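Local atomic coordinates of ATP phosphoribosyltransferase (Thermotoga maritima, PDB entry 1O63), a protein that probably catalyses the first step of histidine biosynthesis, joining ATP to 5-phosphoribose 1-diphosphate with release of diphosphate. Residues 116-119 with 124-127; 21-26 with 196-201. All coordinates share one frame; numbering follows the deposited sequence.

In the fold
From the N terminus, the chain runs through strand 4-8 into helix 13-23, whose last residues, with the loop that follows, form segment 21-26, one half of contact 2. The other half, 196-201, follows after 169 intervening residues on helix 185-204, so contact 2 closes a loop taking in most of the chain. Contact 1 closes a far smaller loop within it, four residues long, between helix 111-121 and strand 125-129. The two centres lie about 40 Å apart, on opposite sides of the chain's centre. This is consistent with the two-lobed fold of HisG, related to periplasmic binding proteins: contact 2 ties together the two ends of the chain in one lobe, and contact 1 links helix to strand in the other.

Contact 1 (116-119 with 124-127); sequences RYCE and HCRI
C118 SG and C125 SG are joined by a disulfide of 2.1 Å, the one link by which these two short segments touch. It staples helix 111-121 to strand 125-129, the last two elements of a beta-alpha-beta unit that starts with strand 104-108. Only residues 120-123, the end of the helix and a short connection, separate the segments, so the bond closes a small covalent loop around the passage from helix to strand. The CA atoms of C118 and C125 stand 6.6 Å apart, and both CB atoms point across the gap. In each cysteine SG lies anti to its own carbonyl carbon and beside the backbone N (chi1 -64° in C118, -67° in C125), which brings the two sulfurs together from helix and strand alike. The negative torsion about the S-S bond, -100°, gives the bridge a left-handed sense. Both cysteine side chains also lie against I106 of the neighbouring parallel strand, so the bridge sits where helix meets sheet, with C118 buried and C125 partly exposed. Strand 125-129 is an outermost strand of the sheet within this chain; R126 shares backbone hydrogen bonds with K104 and I106, and H124, just before the strand, with K104. I127 lies on the helix-facing side and packs on P111, T114 and Q115; R126 points the other way and packs on H56 of the second subunit. Within the bridge itself, C118 CB comes 3.0 Å from C125 SG, while C118 CB and C125 CB remain 3.9 Å apart.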
loop_
_atom_site.group_PDB
_atom_site.type_symbol
_atom_site.label_atom_id
_atom_site.label_comp_id
_atom_site.label_asym_id
_atom_site.label_seq_id
_atom_site.Cartn_x
_atom_site.Cartn_y
_atom_site.Cartn_z
ATOM N N ARG A 116 4.122 -14.769 -12.310
ATOM C CA ARG A 116 3.342 -15.757 -13.064
ATOM C C ARG A 116 3.370 -15.449 -14.558
ATOM O O ARG A 116 3.379 -16.343 -15.416
ATOM C CB ARG A 116 1.903 -15.790 -12.556
ATOM C CG ARG A 116 1.077 -16.979 -12.990
ATOM C CD ARG A 116 -0.280 -17.031 -12.273
ATOM N NE ARG A 116 -0.079 -17.141 -10.841
ATOM C CZ ARG A 116 -0.409 -16.252 -9.914
ATOM N NH1 ARG A 116 -1.036 -15.132 -10.254
ATOM N NH2 ARG A 116 -0.116 -16.522 -8.645
ATOM N N TYR A 117 3.295 -14.162 -14.893
ATOM C CA TYR A 117 3.350 -13.727 -16.279
ATOM C C TYR A 117 4.683 -14.105 -16.891
ATOM O O TYR A 117 4.726 -14.884 -17.867
ATOM C CB TYR A 117 3.029 -12.232 -16.401
ATOM C CG TYR A 117 3.055 -11.763 -17.849
ATOM C CD1 TYR A 117 4.146 -11.065 -18.343
ATOM C CD2 TYR A 117 2.021 -12.121 -18.716
ATOM C CE1 TYR A 117 4.191 -10.681 -19.677
ATOM C CE2 TYR A 117 2.049 -11.735 -20.039
ATOM C CZ TYR A 117 3.136 -11.006 -20.503
ATOM O OH TYR A 117 3.176 -10.607 -21.830
ATOM N N CYS A 118 5.789 -13.766 -16.242
ATOM C CA CYS A 118 7.118 -14.134 -16.737
ATOM C C CYS A 118 7.252 -15.645 -16.992
ATOM O O CYS A 118 7.624 -16.057 -18.104
ATOM C CB CYS A 118 8.212 -13.629 -15.828
ATOM S SG CYS A 118 8.325 -11.799 -15.712
ATOM N N GLU A 119 6.791 -16.480 -16.082
ATOM C CA GLU A 119 6.842 -17.935 -16.242
ATOM C C GLU A 119 6.059 -18.417 -17.438
ATOM O O GLU A 119 6.516 -19.278 -18.203
ATOM C CB GLU A 119 6.277 -18.656 -15.002
ATOM C CG GLU A 119 7.260 -18.561 -13.836
ATOM C CD GLU A 119 6.551 -18.714 -12.511
ATOM O OE1 GLU A 119 5.379 -19.139 -12.524
ATOM O OE2 GLU A 119 7.166 -18.390 -11.485
ATOM N N HIS A 124 13.293 -14.518 -18.056
ATOM C CA HIS A 124 14.034 -14.309 -16.801
ATOM C C HIS A 124 13.749 -12.852 -16.403
ATOM O O HIS A 124 13.997 -11.956 -17.224
ATOM C CB HIS A 124 15.522 -14.545 -16.982
ATOM C CG HIS A 124 15.907 -16.000 -17.060
ATOM N ND1 HIS A 124 15.803 -16.729 -18.221
ATOM C CD2 HIS A 124 16.399 -16.842 -16.120
ATOM C CE1 HIS A 124 16.211 -17.968 -17.996
ATOM N NE2 HIS A 124 16.584 -18.060 -16.731
ATOM N N CYS A 125 13.145 -12.635 -15.259
ATOM C CA CYS A 125 12.738 -11.283 -14.864
ATOM C C CYS A 125 13.348 -10.837 -13.558
ATOM O O CYS A 125 13.512 -11.611 -12.603
ATOM C CB CYS A 125 11.187 -11.274 -14.749
ATOM S SG CYS A 125 10.296 -11.494 -16.293
ATOM N N ARG A 126 13.673 -9.571 -13.464
ATOM C CA ARG A 126 14.160 -8.941 -12.229
ATOM C C ARG A 126 12.989 -8.059 -11.737
ATOM O O ARG A 126 12.762 -7.000 -12.335
ATOM C CB ARG A 126 15.381 -8.109 -12.563
ATOM C CG ARG A 126 16.277 -7.708 -11.426
ATOM C CD ARG A 126 17.061 -8.892 -10.862
ATOM N NE ARG A 126 18.431 -8.545 -10.559
ATOM C CZ ARG A 126 18.877 -7.561 -9.797
ATOM N NH1 ARG A 126 20.197 -7.397 -9.647
ATOM N NH2 ARG A 126 18.067 -6.723 -9.180
ATOM N N ILE A 127 12.198 -8.578 -10.810
ATOM C CA ILE A 127 10.958 -7.881 -10.426
ATOM C C ILE A 127 11.149 -6.868 -9.320
ATOM O O ILE A 127 11.518 -7.205 -8.198
ATOM C CB ILE A 127 9.856 -8.871 -10.010
ATOM C CG1 ILE A 127 9.564 -9.855 -11.133
ATOM C CG2 ILE A 127 8.578 -8.120 -9.616
ATOM C CD1 ILE A 127 8.627 -10.984 -10.714
#

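Contact 2 (21-26 with 196-201); sequences KKTGVI and QEVIEH
V198 reaches from helix 185-204 onto the last turn of helix 13-23, where K22 and T23 receive it. Its CB is the first atom to meet the opposing segment, at 4.0 Å from T23 CG2. From there the two methyl branches part. CG1, anti to the backbone N of V198 (chi1 165°), presses against K22 CB at 3.5 Å, tighter than a usual contact between carbons. CG2 takes the other side, resting 3.8 Å from T23 CG2 and 3.6 Å from the carbonyl atom K22 O. T23 CG2 therefore touches all three side-chain carbons of V198, and the T23 and V198 side chains cross at about a right angle. T23 turns its methyl, not its hydroxyl, to the valine: OG1 is hydrogen-bonded back to L20 O inside its own helix. Replacing V198 by an alanine removes both methyl tips and would probably leave K22 CB and T23 CG2 facing a gap between the helices. Beyond CB the K22 chain runs on extended, and its NZ forms a salt bridge with D202, one residue past segment 196-201, on the exposed side of the contact. The next residue after V198, I199, points away from K22 and T23 and packs on Y19 and F80. The contact thus joins the first helix of the chain to its last by a small patch of side chains. Just beyond T23, G24 has a positive phi of 115°, and two bonds run back into the last turn, one of them G24 N to K21 O at 3.2 Å: V198 packs beside a helix C terminus closed by a Schellman motif.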
loop_
_atom_site.group_PDB
_atom_site.type_symbol
_atom_site.label_atom_id
_atom_site.label_comp_id
_atom_site.label_asym_id
_atom_site.label_seq_id
_atom_site.Cartn_x
_atom_site.Cartn_y
_atom_site.Cartn_z
ATOM N N LYS A 21 -27.206 -1.739 -0.916
ATOM C CA LYS A 21 -28.325 -0.791 -0.841
ATOM C C LYS A 21 -29.522 -1.344 -1.594
ATOM O O LYS A 21 -30.604 -1.486 -1.010
ATOM C CB LYS A 21 -27.900 0.585 -1.364
ATOM C CG LYS A 21 -28.976 1.658 -1.217
ATOM C CD LYS A 21 -28.681 2.883 -2.080
ATOM C CE LYS A 21 -29.803 3.913 -1.944
ATOM N NZ LYS A 21 -29.651 5.041 -2.906
ATOM N N LYS A 22 -29.321 -1.917 -2.791
ATOM C CA LYS A 22 -30.451 -2.484 -3.525
ATOM C C LYS A 22 -30.937 -3.826 -3.020
ATOM O O LYS A 22 -32.042 -4.244 -3.416
ATOM C CB LYS A 22 -30.173 -2.581 -5.026
ATOM C CG LYS A 22 -29.705 -1.228 -5.607
ATOM C CD LYS A 22 -29.391 -1.427 -7.074
ATOM C CE LYS A 22 -29.129 -0.132 -7.810
ATOM N NZ LYS A 22 -28.675 -0.439 -9.214
ATOM N N THR A 23 -30.182 -4.551 -2.195
ATOM C CA THR A 23 -30.668 -5.786 -1.621
ATOM C C THR A 23 -31.573 -5.526 -0.414
ATOM O O THR A 23 -32.324 -6.418 -0.013
ATOM C CB THR A 23 -29.569 -6.775 -1.192
ATOM O OG1 THR A 23 -28.955 -6.294 0.010
ATOM C CG2 THR A 23 -28.531 -6.932 -2.291
ATOM N N GLY A 24 -31.599 -4.302 0.085
ATOM C CA GLY A 24 -32.424 -3.907 1.204
ATOM C C GLY A 24 -31.655 -3.501 2.445
ATOM O O GLY A 24 -32.245 -3.069 3.442
ATOM N N VAL A 25 -30.305 -3.519 2.400
ATOM C CA VAL A 25 -29.558 -3.150 3.603
ATOM C C VAL A 25 -29.699 -1.671 3.943
ATOM O O VAL A 25 -29.501 -0.800 3.111
ATOM C CB VAL A 25 -28.068 -3.499 3.485
ATOM C CG1 VAL A 25 -27.348 -3.166 4.792
ATOM C CG2 VAL A 25 -27.843 -4.940 3.103
ATOM N N ILE A 26 -30.023 -1.402 5.212
ATOM C CA ILE A 26 -30.147 -0.018 5.689
ATOM C C ILE A 26 -29.206 0.160 6.885
ATOM O O ILE A 26 -29.257 -0.651 7.809
ATOM C CB ILE A 26 -31.588 0.303 6.131
ATOM C CG1 ILE A 26 -32.525 0.406 4.938
ATOM C CG2 ILE A 26 -31.609 1.592 6.954
ATOM C CD1 ILE A 26 -33.995 0.394 5.250
ATOM N N GLN A 196 -27.230 -11.900 -5.769
ATOM C CA GLN A 196 -27.018 -12.221 -7.188
ATOM C C GLN A 196 -28.133 -11.650 -8.063
ATOM O O GLN A 196 -27.876 -11.139 -9.164
ATOM C CB GLN A 196 -26.853 -13.717 -7.401
ATOM C CG GLN A 196 -26.388 -14.150 -8.790
ATOM C CD GLN A 196 -26.137 -15.640 -8.872
ATOM O OE1 GLN A 196 -26.469 -16.377 -7.935
ATOM N NE2 GLN A 196 -25.584 -16.137 -9.971
ATOM N N GLU A 197 -29.391 -11.742 -7.614
ATOM C CA GLU A 197 -30.502 -11.143 -8.353
ATOM C C GLU A 197 -30.238 -9.646 -8.610
ATOM O O GLU A 197 -30.338 -9.159 -9.719
ATOM C CB GLU A 197 -31.796 -11.200 -7.516
ATOM C CG GLU A 197 -32.689 -12.365 -7.746
ATOM C CD GLU A 197 -34.051 -12.278 -7.078
ATOM O OE1 GLU A 197 -34.956 -13.023 -7.507
ATOM O OE2 GLU A 197 -34.237 -11.501 -6.121
ATOM N N VAL A 198 -29.941 -8.935 -7.538
ATOM C CA VAL A 198 -29.685 -7.487 -7.603
ATOM C C VAL A 198 -28.488 -7.206 -8.499
ATOM O O VAL A 198 -28.526 -6.409 -9.445
ATOM C CB VAL A 198 -29.436 -6.965 -6.174
ATOM C CG1 VAL A 198 -28.805 -5.591 -6.153
ATOM C CG2 VAL A 198 -30.738 -6.991 -5.373
ATOM N N ILE A 199 -27.390 -7.915 -8.224
ATOM C CA ILE A 199 -26.146 -7.686 -8.967
ATOM C C ILE A 199 -26.287 -7.952 -10.442
ATOM O O ILE A 199 -25.766 -7.232 -11.308
ATOM C CB ILE A 199 -25.004 -8.515 -8.352
ATOM C CG1 ILE A 199 -24.594 -7.855 -7.022
ATOM C CG2 ILE A 199 -23.836 -8.616 -9.314
ATOM C CD1 ILE A 199 -23.584 -8.673 -6.225
ATOM N N GLU A 200 -26.970 -9.032 -10.795
ATOM C CA GLU A 200 -27.205 -9.364 -12.200
ATOM C C GLU A 200 -27.927 -8.230 -12.911
ATOM O O GLU A 200 -27.513 -7.777 -13.984
ATOM C CB GLU A 200 -28.052 -10.650 -12.260
ATOM C CG GLU A 200 -27.829 -11.429 -13.543
ATOM C CD GLU A 200 -27.628 -12.916 -13.278
ATOM O OE1 GLU A 200 -28.629 -13.594 -12.971
ATOM O OE2 GLU A 200 -26.476 -13.380 -13.345
ATOM N N HIS A 201 -29.027 -7.767 -12.299
ATOM C CA HIS A 201 -29.801 -6.693 -12.908
ATOM C C HIS A 201 -28.962 -5.428 -13.054
ATOM O O HIS A 201 -28.950 -4.807 -14.116
ATOM C CB HIS A 201 -31.082 -6.396 -12.119
ATOM C CG HIS A 201 -31.950 -5.394 -12.828
ATOM N ND1 HIS A 201 -32.654 -5.719 -13.979
ATOM C CD2 HIS A 201 -32.182 -4.089 -12.593
ATOM C CE1 HIS A 201 -33.304 -4.645 -14.400
ATOM N NE2 HIS A 201 -33.033 -3.646 -13.584
#